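Local coordinates for PKS_KS domain-containing protein (Photorhabdus luminescens subsp. laumondii, PDB 6SMO), which probably catalyses the condensation step of acyl-chain elongation, as a 3-oxoacyl-[acyl-carrier-protein] synthase, and holds a poly-oxo dodecanal in its pocket, at residues L97-D102 with I260-G265; A128-D133 with A370-N375. All coordinates share one frame; numbering follows the deposited sequence.

Contact 1: L97-D102 with I260-G265; sequences LQFALD and IAEGCG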
loop_
_atom_site.group_PDB
_atom_site.type_symbol
_atom_site.label_atom_id
_atom_site.label_comp_id
_atom_site.label_asym_id
_atom_site.label_seq_id
_atom_site.Cartn_x
_atom_site.Cartn_y
_atom_site.Cartn_z
ATOM N N LEU B 97 -2.398 -13.901 8.293
ATOM C CA LEU B 97 -1.120 -14.454 8.820
ATOM C C LEU B 97 -1.003 -15.939 8.447
ATOM O O LEU B 97 0.115 -16.367 8.101
ATOM C CB LEU B 97 -1.072 -14.249 10.340
ATOM C CG LEU B 97 0.206 -14.705 11.045
ATOM C CD1 LEU B 97 1.454 -14.200 10.333
ATOM C CD2 LEU B 97 0.210 -14.244 12.496
ATOM N N GLN B 98 -2.112 -16.686 8.502
ATOM C CA GLN B 98 -2.153 -18.152 8.239
ATOM C C GLN B 98 -1.754 -18.434 6.784
ATOM O O GLN B 98 -0.860 -19.278 6.579
ATOM C CB GLN B 98 -3.541 -18.727 8.537
ATOM C CG GLN B 98 -3.552 -20.246 8.658
ATOM C CD GLN B 98 -4.892 -20.850 8.315
ATOM O OE1 GLN B 98 -5.922 -20.495 8.884
ATOM N NE2 GLN B 98 -4.886 -21.783 7.377
ATOM N N PHE B 99 -2.392 -17.760 5.819
ATOM C CA PHE B 99 -2.190 -17.968 4.359
ATOM C C PHE B 99 -0.743 -17.636 3.973
ATOM O O PHE B 99 -0.198 -18.314 3.078
ATOM C CB PHE B 99 -3.167 -17.128 3.528
ATOM C CG PHE B 99 -4.631 -17.458 3.691
ATOM C CD1 PHE B 99 -5.051 -18.709 4.125
ATOM C CD2 PHE B 99 -5.599 -16.517 3.371
ATOM C CE1 PHE B 99 -6.399 -18.997 4.261
ATOM C CE2 PHE B 99 -6.947 -16.810 3.504
ATOM C CZ PHE B 99 -7.345 -18.050 3.948
ATOM N N ALA B 100 -0.148 -16.628 4.621
ATOM C CA ALA B 100 1.247 -16.177 4.398
ATOM C C ALA B 100 2.226 -17.277 4.830
ATOM O O ALA B 100 3.153 -17.572 4.050
ATOM C CB ALA B 100 1.500 -14.888 5.141
ATOM N N LEU B 101 2.021 -17.856 6.019
ATOM C CA LEU B 101 2.881 -18.928 6.597
ATOM C C LEU B 101 2.758 -20.212 5.765
ATOM O O LEU B 101 3.790 -20.886 5.579
ATOM C CB LEU B 101 2.491 -19.181 8.059
ATOM C CG LEU B 101 3.394 -18.525 9.103
ATOM C CD1 LEU B 101 3.206 -17.017 9.118
ATOM C CD2 LEU B 101 3.139 -19.105 10.486
ATOM N N ASP B 102 1.549 -20.538 5.296
ATOM C CA ASP B 102 1.254 -21.766 4.508
ATOM C C ASP B 102 1.923 -21.664 3.131
ATOM O O ASP B 102 2.600 -22.631 2.733
ATOM C CB ASP B 102 -0.254 -21.997 4.370
ATOM C CG ASP B 102 -0.955 -22.333 5.676
ATOM O OD1 ASP B 102 -0.275 -22.816 6.603
ATOM O OD2 ASP B 102 -2.180 -22.106 5.755
ATOM N N ILE B 260 -15.310 -10.473 -4.801
ATOM C CA ILE B 260 -14.230 -10.404 -3.771
ATOM C C ILE B 260 -13.823 -11.832 -3.387
ATOM O O ILE B 260 -14.697 -12.721 -3.397
ATOM C CB ILE B 260 -14.665 -9.573 -2.546
ATOM C CG1 ILE B 260 -13.464 -9.180 -1.681
ATOM C CG2 ILE B 260 -15.732 -10.296 -1.734
ATOM C CD1 ILE B 260 -13.733 -8.022 -0.750
ATOM N N ALA B 261 -12.542 -12.029 -3.065
ATOM C CA ALA B 261 -11.928 -13.340 -2.754
ATOM C C ALA B 261 -10.839 -13.165 -1.691
ATOM O O ALA B 261 -10.489 -12.011 -1.388
ATOM C CB ALA B 261 -11.365 -13.948 -4.016
ATOM N N GLU B 262 -10.338 -14.280 -1.152
ATOM C CA GLU B 262 -9.192 -14.330 -0.203
ATOM C C GLU B 262 -8.122 -15.265 -0.775
ATOM O O GLU B 262 -8.421 -15.981 -1.753
ATOM C CB GLU B 262 -9.649 -14.788 1.185
ATOM C CG GLU B 262 -10.270 -16.177 1.212
ATOM C CD GLU B 262 -10.685 -16.672 2.589
ATOM O OE1 GLU B 262 -11.211 -17.800 2.672
ATOM O OE2 GLU B 262 -10.485 -15.932 3.575
ATOM N N GLY B 263 -6.923 -15.250 -0.188
ATOM C CA GLY B 263 -5.811 -16.144 -0.563
ATOM C C GLY B 263 -4.457 -15.480 -0.395
ATOM O O GLY B 263 -4.400 -14.370 0.171
ATOM N N CYS B 264 -3.402 -16.144 -0.874
ATOM C CA CYS B 264 -1.990 -15.686 -0.792
ATOM C C CYS B 264 -1.168 -16.313 -1.922
ATOM O O CYS B 264 -1.392 -17.502 -2.228
ATOM C CB CYS B 264 -1.376 -16.046 0.556
ATOM S SG CYS B 264 0.381 -15.621 0.693
ATOM N N GLY B 265 -0.265 -15.528 -2.516
ATOM C CA GLY B 265 0.761 -15.988 -3.471
ATOM C C GLY B 265 2.149 -15.628 -2.973
ATOM O O GLY B 265 2.324 -14.483 -2.515
#
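Phe99 and Ala100 of helix 95-111 lie against Glu262, Gly263 and Cys264 where strand 263-271 begins, a buried helix-on-sheet contact in the interior, about 10 Å from the centre of the chain. The short segments run at 34° to one another with their axes 7.6 Å apart, and no hydrogen bond joins them. At the base of the Phe99 side chain, CB of Cys264 lies 3.6 Å from CB of Phe99. The thiol of Cys264 is anti to the backbone N (chi1 176°), which carries SG along the helix surface to within 3.8 Å of CA of Ala100. Ser218 of the neighbouring strand 212-219 touches Phe99, Ala100 and Cys264, widening the floor under the helix. Such layering belongs to the thiolase fold, in which helices cover both faces of the central sheets; here the helix packs on the N-terminal half. Further out, the Phe99 ring reaches past the strand start. Gly263, with no side chain, brings its CA obliquely to within 4.0 Å of CD2 of Phe99. Glu262 meets the ring at its edge: its CG occupies the crowded position between backbone N and carbonyl carbon, and the rest of the chain is extended, passing the ring at roughly a right angle. The carboxylate plane stands perpendicular to the ring, and OE2 of Glu262 lies in the ring plane 3.6 Å from CE2 of Phe99. A carboxylate oxygen so placed faces the weakly positive C-H rim, probably a mildly favourable electrostatic contact. The same oxygen makes a salt bridge with Lys95, on the helix that carries Phe99, while OE1 of Glu262 has a weak hydrogen bond to the backbone N of Val78. Phe99 also packs on Val78, from the loop lying alongside.

Contact 2: A128-D133 with A370-N375; sequences ATAIAD and ALAAAN. With LKZ (3,5,7,9,11-pentakis(oxidanylidene)dodecanal), chain H.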
loop_
_atom_site.group_PDB
_atom_site.type_symbol
_atom_site.label_atom_id
_atom_site.label_comp_id
_atom_site.label_asym_id
_atom_site.label_seq_id
_atom_site.Cartn_x
_atom_site.Cartn_y
_atom_site.Cartn_z
ATOM N N ALA B 128 3.331 -8.300 0.762
ATOM C CA ALA B 128 2.440 -7.121 0.644
ATOM C C ALA B 128 1.015 -7.489 1.071
ATOM O O ALA B 128 0.701 -8.694 1.149
ATOM C CB ALA B 128 2.468 -6.606 -0.772
ATOM N N THR B 129 0.190 -6.473 1.335
ATOM C CA THR B 129 -1.241 -6.605 1.718
ATOM C C THR B 129 -1.945 -5.262 1.501
ATOM O O THR B 129 -1.271 -4.222 1.621
ATOM C CB THR B 129 -1.387 -7.076 3.171
ATOM O OG1 THR B 129 -2.732 -7.517 3.359
ATOM C CG2 THR B 129 -1.053 -6.001 4.183
ATOM N N ALA B 130 -3.246 -5.299 1.233
ATOM C CA ALA B 130 -4.049 -4.073 1.061
ATOM C C ALA B 130 -4.700 -3.686 2.398
ATOM O O ALA B 130 -4.650 -2.498 2.727
ATOM C CB ALA B 130 -5.071 -4.296 -0.021
ATOM N N ILE B 131 -5.240 -4.653 3.154
ATOM C CA ILE B 131 -5.935 -4.342 4.444
ATOM C C ILE B 131 -5.354 -5.143 5.612
ATOM O O ILE B 131 -5.845 -4.962 6.719
ATOM C CB ILE B 131 -7.453 -4.582 4.347
ATOM C CG1 ILE B 131 -7.811 -6.033 4.662
ATOM C CG2 ILE B 131 -8.006 -4.153 3.009
ATOM C CD1 ILE B 131 -9.060 -6.507 3.986
ATOM N N ALA B 132 -4.396 -6.030 5.360
ATOM C CA ALA B 132 -3.756 -6.883 6.392
ATOM C C ALA B 132 -4.842 -7.627 7.187
ATOM O O ALA B 132 -5.750 -8.188 6.541
ATOM C CB ALA B 132 -2.867 -6.036 7.271
ATOM N N ASP B 133 -4.765 -7.627 8.526
ATOM C CA ASP B 133 -5.704 -8.353 9.424
ATOM C C ASP B 133 -6.843 -7.409 9.835
ATOM O O ASP B 133 -7.023 -7.188 11.049
ATOM C CB ASP B 133 -4.962 -8.932 10.632
ATOM C CG ASP B 133 -5.781 -9.919 11.449
ATOM O OD1 ASP B 133 -6.537 -10.704 10.840
ATOM O OD2 ASP B 133 -5.659 -9.894 12.689
ATOM N N ALA B 370 -8.776 -10.943 -4.946
ATOM C CA ALA B 370 -8.137 -11.038 -3.615
ATOM C C ALA B 370 -7.308 -9.780 -3.349
ATOM O O ALA B 370 -6.408 -9.851 -2.527
ATOM C CB ALA B 370 -7.305 -12.290 -3.526
ATOM N N LEU B 371 -7.594 -8.704 -4.080
ATOM C CA LEU B 371 -6.923 -7.387 -3.936
ATOM C C LEU B 371 -5.428 -7.541 -4.201
ATOM O O LEU B 371 -5.077 -7.893 -5.323
ATOM C CB LEU B 371 -7.218 -6.752 -2.572
ATOM C CG LEU B 371 -8.632 -6.943 -2.026
ATOM C CD1 LEU B 371 -8.823 -6.155 -0.747
ATOM C CD2 LEU B 371 -9.684 -6.552 -3.045
ATOM N N ALA B 372 -4.594 -7.230 -3.210
ATOM C CA ALA B 372 -3.123 -7.343 -3.329
ATOM C C ALA B 372 -2.739 -8.797 -3.605
ATOM O O ALA B 372 -1.890 -9.026 -4.470
ATOM C CB ALA B 372 -2.490 -6.871 -2.052
ATOM N N ALA B 373 -3.411 -9.744 -2.948
ATOM C CA ALA B 373 -3.120 -11.186 -3.104
ATOM C C ALA B 373 -3.334 -11.663 -4.548
ATOM O O ALA B 373 -2.617 -12.572 -4.956
ATOM C CB ALA B 373 -3.906 -11.989 -2.103
ATOM N N ALA B 374 -4.293 -11.084 -5.275
ATOM C CA ALA B 374 -4.613 -11.461 -6.670
ATOM C C ALA B 374 -3.389 -11.285 -7.570
ATOM O O ALA B 374 -3.201 -12.125 -8.434
ATOM C CB ALA B 374 -5.756 -10.622 -7.171
ATOM N N ASN B 375 -2.599 -10.232 -7.373
ATOM C CA ASN B 375 -1.385 -10.015 -8.201
ATOM C C ASN B 375 -0.414 -11.184 -8.043
ATOM O O ASN B 375 0.075 -11.662 -9.054
ATOM C CB ASN B 375 -0.637 -8.751 -7.790
ATOM C CG ASN B 375 -1.498 -7.517 -7.860
ATOM O OD1 ASN B 375 -2.395 -7.436 -8.688
ATOM N ND2 ASN B 375 -1.225 -6.553 -7.004
HETATM C C4 LKZ H . -11.725 -1.383 2.539
HETATM C C5 LKZ H . -10.379 -0.730 2.355
HETATM C C6 LKZ H . -9.245 -1.602 1.806
HETATM C C7 LKZ H . -8.913 -1.141 0.403
HETATM C C8 LKZ H . -7.747 -1.788 -0.354
HETATM C C10 LKZ H . -8.401 -2.230 -5.522
HETATM C C22 LKZ H . -11.864 -1.754 4.003
HETATM C C11 LKZ H . -8.184 -3.706 -5.306
HETATM O O19 LKZ H . -9.067 -4.528 -5.475
HETATM C C3 LKZ H . -7.806 -1.596 -4.279
HETATM O O23 LKZ H . -6.964 -0.720 -4.375
HETATM C C2 LKZ H . -8.207 -2.195 -2.924
HETATM C C9 LKZ H . -7.798 -1.255 -1.789
HETATM O O20 LKZ H . -7.597 -0.074 -1.995
HETATM O O21 LKZ H . -9.605 -0.302 -0.130
HETATM O O22 LKZ H . -10.219 0.440 2.664
HETATM O O24 LKZ H . -12.439 -1.036 4.807
HETATM C C23 LKZ H . -11.248 -3.079 4.408
#
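Ala130 meets Leu371 and Ala372 where the loop following strand 123-128 runs past the start of helix 372-388. The denser part is built from small groups. CB of Ala372 sits over the peptide between Thr129 and Ala130, 3.7 Å from N of Ala130, and CB of Ala130 in turn rests 4.1 Å from CB of Leu371. The closest approaches here are of alanine methyls to main chain and to CB of Leu371, and no hydrogen bond crosses the contact. The loop instead draws its polar support from elsewhere: Glu219 holds two consecutive amides, OE2 bonding N of Ala130 and OE1 bonding N of Ile131. The CB of Thr129 points away from 370-375, and its OG1 makes an ST motif, accepting from N of Ala132 over 3.0 Å at a bent 135°; that hydroxyl is also bonded to O of Ser218. Toward the ligand the two segments meet more sparsely, through a single touch of branch on branch, CG2 of Ile131 to CD1 of Leu371 at 4.3 Å, and LKZ lies against both residues. CG2 of Ile131 is 3.1 Å from C6 of LKZ. The fork of Leu371 divides the work: CD1 reaches toward Ile131, whereas CD2 lies 3.2 Å from O19 of LKZ. Between them CB of Ala130 supports the middle of the ligand, 3.7 Å from C8 of LKZ. The touching residues are all buried, and LKZ and Trp133 of a neighbouring subunit cover Ile131. Deeper along the helix, ND2 of Asn375 bonds O of Cys191, tying the helix to another pocket residue. Ala130, Ile131 and Leu371 thus line the LKZ pocket together with Cys191 and His369, consistent with the acyl-chain pocket of a ketosynthase.

In the fold
Both contacts are core, with centres about 9 Å apart, and neither crosses its interface by hydrogen bonds. Contact 1 stays within the N-terminal half, setting against the strand start an aromatic ring and a carboxylate, salt-bridged to the helix, from the residue just before the strand. Contact 2 joins that half to the C-terminal one through alanine, leucine and isoleucine side chains, and lines the ligand directly, whereas the Glu262 side chain of contact 1 is about 12 Å from it. The two meet where O of Gly263 packs 3.3 Å from CB of Ala373, so the start of strand 263-271 lies between helix 95-111 and helix 372-388, as in the helix-sheet-helix layers of the thiolase fold.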